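Local structure of phosphatidylinositol phosphate phosphatase (Schizosaccharomyces pombe, 1I9Z) at residues L34-F48 and E83-K95. The protein removes the 5-phosphate from soluble and lipid inositol phosphates through its catalytic inositol polyphosphate 5-phosphatase domain, helping control phosphoinositide levels in membrane trafficking and signalling. Residues are numbered along the deposited sequence; the frame is centred on the assembly and turned at random.
Sequences LNGCSATTKLENWLF and EWESCVKRLLNGK
Trp84 lies between Ala39 and Leu34, where the loop after strand 20-33 packs on helix 78-94 in this DNase I-like phosphatase domain. CB leads to CG, which is anti to the carbonyl carbon (chi1 -76°). CG, CD1 and CD2 meet the methyl of Ala39. Ala39 CA stands over CE2, CE3 and CZ2, a CH-pi contact 3.4 Å from the centroid of the six-membered ring. Leu34 covers the opposite face, with CD1 3.6 Å from Trp84 NE1. NE1 donates in the ring plane to a water, which donates to Cys37 O. Ser38 O lies oblique to the ring near CZ2 and CH2. Cys37 SG makes a sulfur-aromatic contact at the edge, 4.0 Å from CZ2, and CZ3 has Leu43 CD1 at 4.1 Å. With an alanine in place of Trp84, the gap between Leu34 and Ala39 would probably stay unfilled and the bridging water would lose its indole donor. The side chain of Leu34 is about 9 Å from the bound calcium ion, placing this packing near the metal site.

Further along the helix the contact is mostly apolar, and no direct hydrogen bond joins the two segments. Leu91 CD2 packs on Leu43 CB at 3.6 Å. Thr41 CG2 lies over the guanidinium face of Arg90. The Lys95 chain, bent at chi2 and chi3, lays CE over the face of Phe48, 3.7 Å from the ring centroid, while Leu91 O approaches Phe48 CZ at the ring edge.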
ATOM      1  N   LEU A  34      13.007  -5.282  -8.360  1.00 13.85           N
ATOM      2  CA  LEU A  34      14.159  -4.868  -9.205  1.00 13.68           C
ATOM      3  C   LEU A  34      15.107  -5.902  -9.727  1.00 15.53           C
ATOM      4  O   LEU A  34      15.911  -5.597 -10.633  1.00 15.65           O
ATOM      5  CB  LEU A  34      15.023  -3.910  -8.356  1.00 14.25           C
ATOM      6  CG  LEU A  34      14.220  -2.723  -7.882  1.00 12.24           C
ATOM      7  CD1 LEU A  34      15.090  -2.063  -6.727  1.00 15.05           C
ATOM      8  CD2 LEU A  34      14.016  -1.689  -9.035  1.00 15.83           C
ATOM      9  N   ASN A  35      15.076  -7.113  -9.148  1.00 14.02           N
ATOM     10  CA  ASN A  35      16.020  -8.139  -9.547  1.00 15.48           C
ATOM     11  C   ASN A  35      17.474  -7.606  -9.404  1.00 16.49           C
ATOM     12  O   ASN A  35      18.365  -7.970 -10.222  1.00 16.91           O
ATOM     13  CB  ASN A  35      15.767  -8.589 -10.982  1.00 16.11           C
ATOM     14  CG  ASN A  35      16.478  -9.870 -11.329  1.00 19.14           C
ATOM     15  OD1 ASN A  35      16.620 -10.793 -10.513  1.00 17.34           O
ATOM     16  ND2 ASN A  35      16.970  -9.928 -12.581  1.00 23.94           N
ATOM     17  N   GLY A  36      17.667  -6.710  -8.431  1.00 15.82           N
ATOM     18  CA  GLY A  36      18.996  -6.166  -8.151  1.00 18.58           C
ATOM     19  C   GLY A  36      19.507  -5.164  -9.173  1.00 20.11           C
ATOM     20  O   GLY A  36      20.689  -4.830  -9.130  1.00 21.12           O
ATOM     21  N   CYS A  37      18.643  -4.674 -10.058  1.00 17.93           N
ATOM     22  CA  CYS A  37      19.103  -3.700 -11.079  1.00 21.02           C
ATOM     23  C   CYS A  37      19.515  -2.385 -10.467  1.00 21.42           C
ATOM     24  O   CYS A  37      19.062  -2.002  -9.393  1.00 22.15           O
ATOM     25  CB  CYS A  37      18.018  -3.430 -12.147  1.00 20.85           C
ATOM     26  SG  CYS A  37      16.586  -2.430 -11.597  1.00 18.77           S
ATOM     27  N   SER A  38      20.374  -1.658 -11.192  1.00 21.84           N
ATOM     28  CA  SER A  38      20.826  -0.345 -10.721  1.00 23.40           C
ATOM     29  C   SER A  38      19.823   0.792 -10.674  1.00 21.53           C
ATOM     30  O   SER A  38      19.000   0.941 -11.545  1.00 21.89           O
ATOM     31  CB  SER A  38      21.985   0.145 -11.607  1.00 26.66           C
ATOM     32  OG  SER A  38      22.908  -0.913 -11.767  1.00 31.81           O
ATOM     33  N   ALA A  39      19.979   1.638  -9.669  1.00 20.64           N
ATOM     34  CA  ALA A  39      19.174   2.817  -9.465  1.00 20.29           C
ATOM     35  C   ALA A  39      19.261   3.694 -10.694  1.00 21.48           C
ATOM     36  O   ALA A  39      20.332   3.808 -11.295  1.00 21.82           O
ATOM     37  CB  ALA A  39      19.707   3.592  -8.269  1.00 20.51           C
ATOM     38  N   THR A  40      18.161   4.344 -11.064  1.00 20.53           N
ATOM     39  CA  THR A  40      18.181   5.225 -12.252  1.00 20.97           C
ATOM     40  C   THR A  40      17.008   6.165 -12.111  1.00 22.37           C
ATOM     41  O   THR A  40      16.024   5.808 -11.457  1.00 20.78           O
ATOM     42  CB  THR A  40      18.033   4.385 -13.571  1.00 20.44           C
ATOM     43  OG1 THR A  40      17.871   5.276 -14.707  1.00 21.32           O
ATOM     44  CG2 THR A  40      16.803   3.431 -13.492  1.00 19.94           C
ATOM     45  N   THR A  41      17.085   7.365 -12.708  1.00 21.01           N
ATOM     46  CA  THR A  41      15.973   8.297 -12.653  1.00 21.57           C
ATOM     47  C   THR A  41      15.101   8.042 -13.870  1.00 20.50           C
ATOM     48  O   THR A  41      14.108   8.712 -14.055  1.00 23.67           O
ATOM     49  CB  THR A  41      16.450   9.763 -12.771  1.00 24.18           C
ATOM     50  OG1 THR A  41      17.264   9.866 -13.950  1.00 23.96           O
ATOM     51  CG2 THR A  41      17.328  10.140 -11.578  1.00 24.53           C
ATOM     52  N   LYS A  42      15.453   7.081 -14.696  1.00 21.06           N
ATOM     53  CA  LYS A  42      14.644   6.853 -15.901  1.00 23.17           C
ATOM     54  C   LYS A  42      13.444   5.960 -15.543  1.00 21.75           C
ATOM     55  O   LYS A  42      13.346   4.831 -16.011  1.00 21.99           O
ATOM     56  CB  LYS A  42      15.467   6.175 -17.005  1.00 25.83           C
ATOM     57  CG  LYS A  42      16.707   6.968 -17.440  1.00 31.37           C
ATOM     58  CD  LYS A  42      16.315   8.081 -18.348  1.00 37.96           C
ATOM     59  CE  LYS A  42      15.850   9.301 -17.586  1.00 41.80           C
ATOM     60  NZ  LYS A  42      15.891  10.537 -18.479  1.00 45.82           N
ATOM     61  N   LEU A  43      12.517   6.550 -14.797  1.00 21.23           N
ATOM     62  CA  LEU A  43      11.297   5.858 -14.328  1.00 19.93           C
ATOM     63  C   LEU A  43      10.044   6.617 -14.662  1.00 19.52           C
ATOM     64  O   LEU A  43       8.976   6.394 -14.070  1.00 20.31           O
ATOM     65  CB  LEU A  43      11.382   5.764 -12.799  1.00 17.96           C
ATOM     66  CG  LEU A  43      12.692   5.252 -12.180  1.00 19.81           C
ATOM     67  CD1 LEU A  43      12.652   5.413 -10.644  1.00 17.41           C
ATOM     68  CD2 LEU A  43      12.873   3.750 -12.531  1.00 18.83           C
ATOM     69  N   GLU A  44      10.128   7.584 -15.579  1.00 20.10           N
ATOM     70  CA  GLU A  44       8.949   8.424 -15.853  1.00 22.46           C
ATOM     71  C   GLU A  44       7.646   7.656 -16.143  1.00 21.52           C
ATOM     72  O   GLU A  44       6.566   8.065 -15.708  1.00 24.65           O
ATOM     73  CB  GLU A  44       9.257   9.360 -17.058  1.00 25.54           C
ATOM     74  CG  GLU A  44      10.722   9.940 -17.085  1.00 33.67           C
ATOM     75  CD  GLU A  44      11.928   8.918 -17.212  1.00 35.57           C
ATOM     76  OE1 GLU A  44      11.987   7.948 -18.053  1.00 35.64           O
ATOM     77  OE2 GLU A  44      12.884   9.152 -16.421  1.00 43.09           O
ATOM     78  N   ASN A  45       7.761   6.609 -16.933  1.00 22.63           N
ATOM     79  CA  ASN A  45       6.597   5.792 -17.349  1.00 24.39           C
ATOM     80  C   ASN A  45       5.952   5.114 -16.159  1.00 23.59           C
ATOM     81  O   ASN A  45       4.748   4.785 -16.169  1.00 23.37           O
ATOM     82  CB  ASN A  45       7.044   4.742 -18.387  1.00 26.87           C
ATOM     83  CG  ASN A  45       7.397   5.391 -19.749  1.00 32.04           C
ATOM     84  OD1 ASN A  45       8.071   4.773 -20.622  1.00 31.92           O
ATOM     85  ND2 ASN A  45       6.937   6.660 -19.939  1.00 32.27           N
ATOM     86  N   TRP A  46       6.748   4.931 -15.117  1.00 19.90           N
ATOM     87  CA  TRP A  46       6.219   4.267 -13.927  1.00 18.82           C
ATOM     88  C   TRP A  46       5.566   5.207 -12.897  1.00 18.12           C
ATOM     89  O   TRP A  46       4.445   5.001 -12.423  1.00 17.27           O
ATOM     90  CB  TRP A  46       7.357   3.415 -13.320  1.00 16.46           C
ATOM     91  CG  TRP A  46       7.012   2.740 -11.972  1.00 15.87           C
ATOM     92  CD1 TRP A  46       5.838   2.124 -11.623  1.00 17.13           C
ATOM     93  CD2 TRP A  46       7.896   2.572 -10.865  1.00 16.00           C
ATOM     94  NE1 TRP A  46       5.947   1.548 -10.354  1.00 15.52           N
ATOM     95  CE2 TRP A  46       7.204   1.805  -9.870  1.00 15.88           C
ATOM     96  CE3 TRP A  46       9.228   2.979 -10.618  1.00 15.54           C
ATOM     97  CZ2 TRP A  46       7.792   1.461  -8.664  1.00 14.88           C
ATOM     98  CZ3 TRP A  46       9.828   2.652  -9.446  1.00 15.73           C
ATOM     99  CH2 TRP A  46       9.127   1.879  -8.447  1.00 14.81           C
ATOM    100  N   LEU A  47       6.292   6.266 -12.552  1.00 19.23           N
ATOM    101  CA  LEU A  47       5.814   7.206 -11.568  1.00 19.74           C
ATOM    102  C   LEU A  47       4.904   8.318 -12.080  1.00 21.39           C
ATOM    103  O   LEU A  47       4.152   8.898 -11.281  1.00 20.14           O
ATOM    104  CB  LEU A  47       7.033   7.794 -10.813  1.00 20.83           C
ATOM    105  CG  LEU A  47       7.485   7.142  -9.469  1.00 25.27           C
ATOM    106  CD1 LEU A  47       6.971   5.698  -9.246  1.00 19.26           C
ATOM    107  CD2 LEU A  47       8.991   7.233  -9.286  1.00 23.09           C
ATOM    108  N   PHE A  48       4.956   8.639 -13.389  1.00 22.80           N
ATOM    109  CA  PHE A  48       4.047   9.697 -13.935  1.00 24.13           C
ATOM    110  C   PHE A  48       3.361   9.056 -15.155  1.00 26.67           C
ATOM    111  O   PHE A  48       3.443   9.555 -16.289  1.00 24.62           O
ATOM    112  CB  PHE A  48       4.899  10.886 -14.365  1.00 25.86           C
ATOM    113  CG  PHE A  48       5.819  11.360 -13.277  1.00 27.08           C
ATOM    114  CD1 PHE A  48       7.171  11.529 -13.522  1.00 30.13           C
ATOM    115  CD2 PHE A  48       5.293  11.713 -12.037  1.00 28.36           C
ATOM    116  CE1 PHE A  48       8.016  12.074 -12.505  1.00 30.84           C
ATOM    117  CE2 PHE A  48       6.094  12.242 -11.028  1.00 30.05           C
ATOM    118  CZ  PHE A  48       7.459  12.420 -11.268  1.00 33.03           C
ATOM    119  N   GLU A  83      20.425   5.296  -3.091  1.00 17.57           N
ATOM    120  CA  GLU A  83      20.580   5.741  -4.503  1.00 20.57           C
ATOM    121  C   GLU A  83      19.169   5.835  -5.128  1.00 18.85           C
ATOM    122  O   GLU A  83      18.841   6.740  -5.891  1.00 17.70           O
ATOM    123  CB  GLU A  83      21.380   4.719  -5.289  1.00 23.11           C
ATOM    124  CG  GLU A  83      22.890   4.716  -4.972  1.00 31.99           C
ATOM    125  CD  GLU A  83      23.606   3.612  -5.749  1.00 36.53           C
ATOM    126  OE1 GLU A  83      23.516   3.642  -6.994  1.00 40.60           O
ATOM    127  OE2 GLU A  83      24.235   2.721  -5.129  1.00 40.92           O
ATOM    128  N   TRP A  84      18.333   4.834  -4.810  1.00 18.55           N
ATOM    129  CA  TRP A  84      16.968   4.849  -5.300  1.00 15.18           C
ATOM    130  C   TRP A  84      16.224   6.037  -4.698  1.00 14.91           C
ATOM    131  O   TRP A  84      15.492   6.724  -5.406  1.00 15.87           O
ATOM    132  CB  TRP A  84      16.246   3.513  -4.932  1.00 14.69           C
ATOM    133  CG  TRP A  84      16.695   2.447  -5.822  1.00 14.61           C
ATOM    134  CD1 TRP A  84      17.502   1.399  -5.516  1.00 15.68           C
ATOM    135  CD2 TRP A  84      16.294   2.279  -7.181  1.00 15.64           C
ATOM    136  NE1 TRP A  84      17.600   0.557  -6.598  1.00 18.89           N
ATOM    137  CE2 TRP A  84      16.881   1.084  -7.643  1.00 17.18           C
ATOM    138  CE3 TRP A  84      15.484   3.033  -8.056  1.00 16.89           C
ATOM    139  CZ2 TRP A  84      16.697   0.588  -8.965  1.00 18.70           C
ATOM    140  CZ3 TRP A  84      15.274   2.534  -9.382  1.00 16.71           C
ATOM    141  CH2 TRP A  84      15.896   1.319  -9.806  1.00 17.94           C
ATOM    142  N   GLU A  85      16.394   6.276  -3.397  1.00 16.61           N
ATOM    143  CA  GLU A  85      15.741   7.442  -2.778  1.00 15.84           C
ATOM    144  C   GLU A  85      16.116   8.725  -3.496  1.00 18.04           C
ATOM    145  O   GLU A  85      15.278   9.610  -3.730  1.00 17.06           O
ATOM    146  CB  GLU A  85      16.148   7.626  -1.282  1.00 17.40           C
ATOM    147  CG  GLU A  85      15.664   6.436  -0.415  1.00 17.29           C
ATOM    148  CD  GLU A  85      16.149   6.484   1.020  1.00 21.16           C
ATOM    149  OE1 GLU A  85      16.830   7.457   1.403  1.00 18.40           O
ATOM    150  OE2 GLU A  85      15.860   5.545   1.778  1.00 22.04           O
ATOM    151  N   SER A  86      17.415   8.870  -3.746  1.00 17.64           N
ATOM    152  CA  SER A  86      17.865  10.083  -4.412  1.00 20.69           C
ATOM    153  C   SER A  86      17.255  10.143  -5.813  1.00 19.32           C
ATOM    154  O   SER A  86      16.894  11.252  -6.298  1.00 19.37           O
ATOM    155  CB  SER A  86      19.428  10.059  -4.510  1.00 23.94           C
ATOM    156  OG  SER A  86      19.858  11.057  -5.413  1.00 28.81           O
ATOM    157  N   CYS A  87      17.173   8.992  -6.492  1.00 19.79           N
ATOM    158  CA  CYS A  87      16.584   9.017  -7.846  1.00 20.33           C
ATOM    159  C   CYS A  87      15.108   9.401  -7.845  1.00 21.66           C
ATOM    160  O   CYS A  87      14.651  10.196  -8.672  1.00 21.05           O
ATOM    161  CB  CYS A  87      16.752   7.683  -8.585  1.00 20.31           C
ATOM    162  SG  CYS A  87      18.433   7.301  -9.090  1.00 24.06           S
ATOM    163  N   VAL A  88      14.324   8.815  -6.931  1.00 19.43           N
ATOM    164  CA  VAL A  88      12.917   9.159  -6.885  1.00 20.33           C
ATOM    165  C   VAL A  88      12.709  10.624  -6.515  1.00 21.44           C
ATOM    166  O   VAL A  88      11.895  11.355  -7.145  1.00 22.26           O
ATOM    167  CB  VAL A  88      12.186   8.226  -5.859  1.00 21.60           C
ATOM    168  CG1 VAL A  88      10.739   8.654  -5.708  1.00 22.10           C
ATOM    169  CG2 VAL A  88      12.300   6.786  -6.323  1.00 19.20           C
ATOM    170  N   LYS A  89      13.448  11.093  -5.511  1.00 20.10           N
ATOM    171  CA  LYS A  89      13.314  12.473  -5.092  1.00 24.14           C
ATOM    172  C   LYS A  89      13.653  13.417  -6.262  1.00 23.99           C
ATOM    173  O   LYS A  89      12.968  14.409  -6.475  1.00 24.57           O
ATOM    174  CB  LYS A  89      14.272  12.744  -3.914  1.00 25.99           C
ATOM    175  CG  LYS A  89      14.135  14.115  -3.194  1.00 32.53           C
ATOM    176  CD  LYS A  89      15.226  14.289  -2.038  1.00 36.04           C
ATOM    177  CE  LYS A  89      14.975  13.347  -0.756  1.00 40.18           C
ATOM    178  NZ  LYS A  89      15.218  11.804  -0.826  1.00 38.85           N
ATOM    179  N   ARG A  90      14.711  13.111  -7.004  1.00 24.42           N
ATOM    180  CA  ARG A  90      15.103  14.023  -8.133  1.00 26.98           C
ATOM    181  C   ARG A  90      13.977  14.049  -9.167  1.00 26.64           C
ATOM    182  O   ARG A  90      13.601  15.081  -9.726  1.00 23.91           O
ATOM    183  CB  ARG A  90      16.371  13.539  -8.822  1.00 28.59           C
ATOM    184  CG  ARG A  90      17.531  14.512  -8.703  1.00 36.83           C
ATOM    185  CD  ARG A  90      18.834  13.941  -9.285  1.00 38.70           C
ATOM    186  NE  ARG A  90      19.263  12.773  -8.515  1.00 44.27           N
ATOM    187  CZ  ARG A  90      19.999  11.770  -9.002  1.00 44.51           C
ATOM    188  NH1 ARG A  90      20.394  11.793 -10.274  1.00 45.46           N
ATOM    189  NH2 ARG A  90      20.331  10.744  -8.233  1.00 42.96           N
ATOM    190  N   LEU A  91      13.437  12.888  -9.423  1.00 24.42           N
ATOM    191  CA  LEU A  91      12.372  12.789 -10.398  1.00 26.74           C
ATOM    192  C   LEU A  91      11.100  13.525  -9.964  1.00 26.23           C
ATOM    193  O   LEU A  91      10.500  14.303 -10.754  1.00 26.82           O
ATOM    194  CB  LEU A  91      12.180  11.281 -10.655  1.00 28.57           C
ATOM    195  CG  LEU A  91      11.457  10.690 -11.843  1.00 33.95           C
ATOM    196  CD1 LEU A  91      12.031  11.134 -13.226  1.00 32.88           C
ATOM    197  CD2 LEU A  91      11.618   9.179 -11.656  1.00 32.94           C
ATOM    198  N   LEU A  92      10.678  13.362  -8.705  1.00 25.28           N
ATOM    199  CA  LEU A  92       9.494  14.071  -8.222  1.00 24.65           C
ATOM    200  C   LEU A  92       9.688  15.620  -8.217  1.00 27.78           C
ATOM    201  O   LEU A  92       8.765  16.384  -8.530  1.00 26.90           O
ATOM    202  CB  LEU A  92       9.164  13.634  -6.789  1.00 24.25           C
ATOM    203  CG  LEU A  92       8.685  12.207  -6.644  1.00 23.44           C
ATOM    204  CD1 LEU A  92       8.382  11.904  -5.165  1.00 23.57           C
ATOM    205  CD2 LEU A  92       7.423  12.047  -7.517  1.00 26.56           C
ATOM    206  N   ASN A  93      10.878  16.070  -7.837  1.00 28.52           N
ATOM    207  CA  ASN A  93      11.104  17.494  -7.774  1.00 30.05           C
ATOM    208  C   ASN A  93      11.287  18.110  -9.142  1.00 31.07           C
ATOM    209  O   ASN A  93      10.962  19.305  -9.346  1.00 30.37           O
ATOM    210  CB  ASN A  93      12.265  17.772  -6.832  1.00 31.05           C
ATOM    211  CG  ASN A  93      11.851  17.617  -5.371  1.00 32.79           C
ATOM    212  OD1 ASN A  93      10.910  18.263  -4.908  1.00 35.18           O
ATOM    213  ND2 ASN A  93      12.542  16.762  -4.654  1.00 34.77           N
ATOM    214  N   GLY A  94      11.761  17.281 -10.073  1.00 31.39           N
ATOM    215  CA  GLY A  94      11.961  17.684 -11.452  1.00 34.20           C
ATOM    216  C   GLY A  94      10.655  18.103 -12.101  1.00 36.61           C
ATOM    217  O   GLY A  94      10.628  18.864 -13.085  1.00 35.96           O
ATOM    218  N   LYS A  95       9.553  17.605 -11.561  1.00 35.45           N
ATOM    219  CA  LYS A  95       8.263  17.970 -12.076  1.00 38.15           C
ATOM    220  C   LYS A  95       7.772  19.222 -11.338  1.00 38.58           C
ATOM    221  O   LYS A  95       6.740  19.777 -11.689  1.00 39.85           O
ATOM    222  CB  LYS A  95       7.312  16.785 -11.891  1.00 39.46           C
ATOM    223  CG  LYS A  95       7.832  15.554 -12.624  1.00 39.55           C
ATOM    224  CD  LYS A  95       7.474  15.550 -14.104  1.00 41.35           C
ATOM    225  CE  LYS A  95       6.103  14.907 -14.341  1.00 43.33           C
ATOM    226  NZ  LYS A  95       5.736  14.738 -15.810  1.00 42.99           N
TER
HETATM  227  O   HOH W   1      19.305  -1.886  -6.808  1.00 22.96           O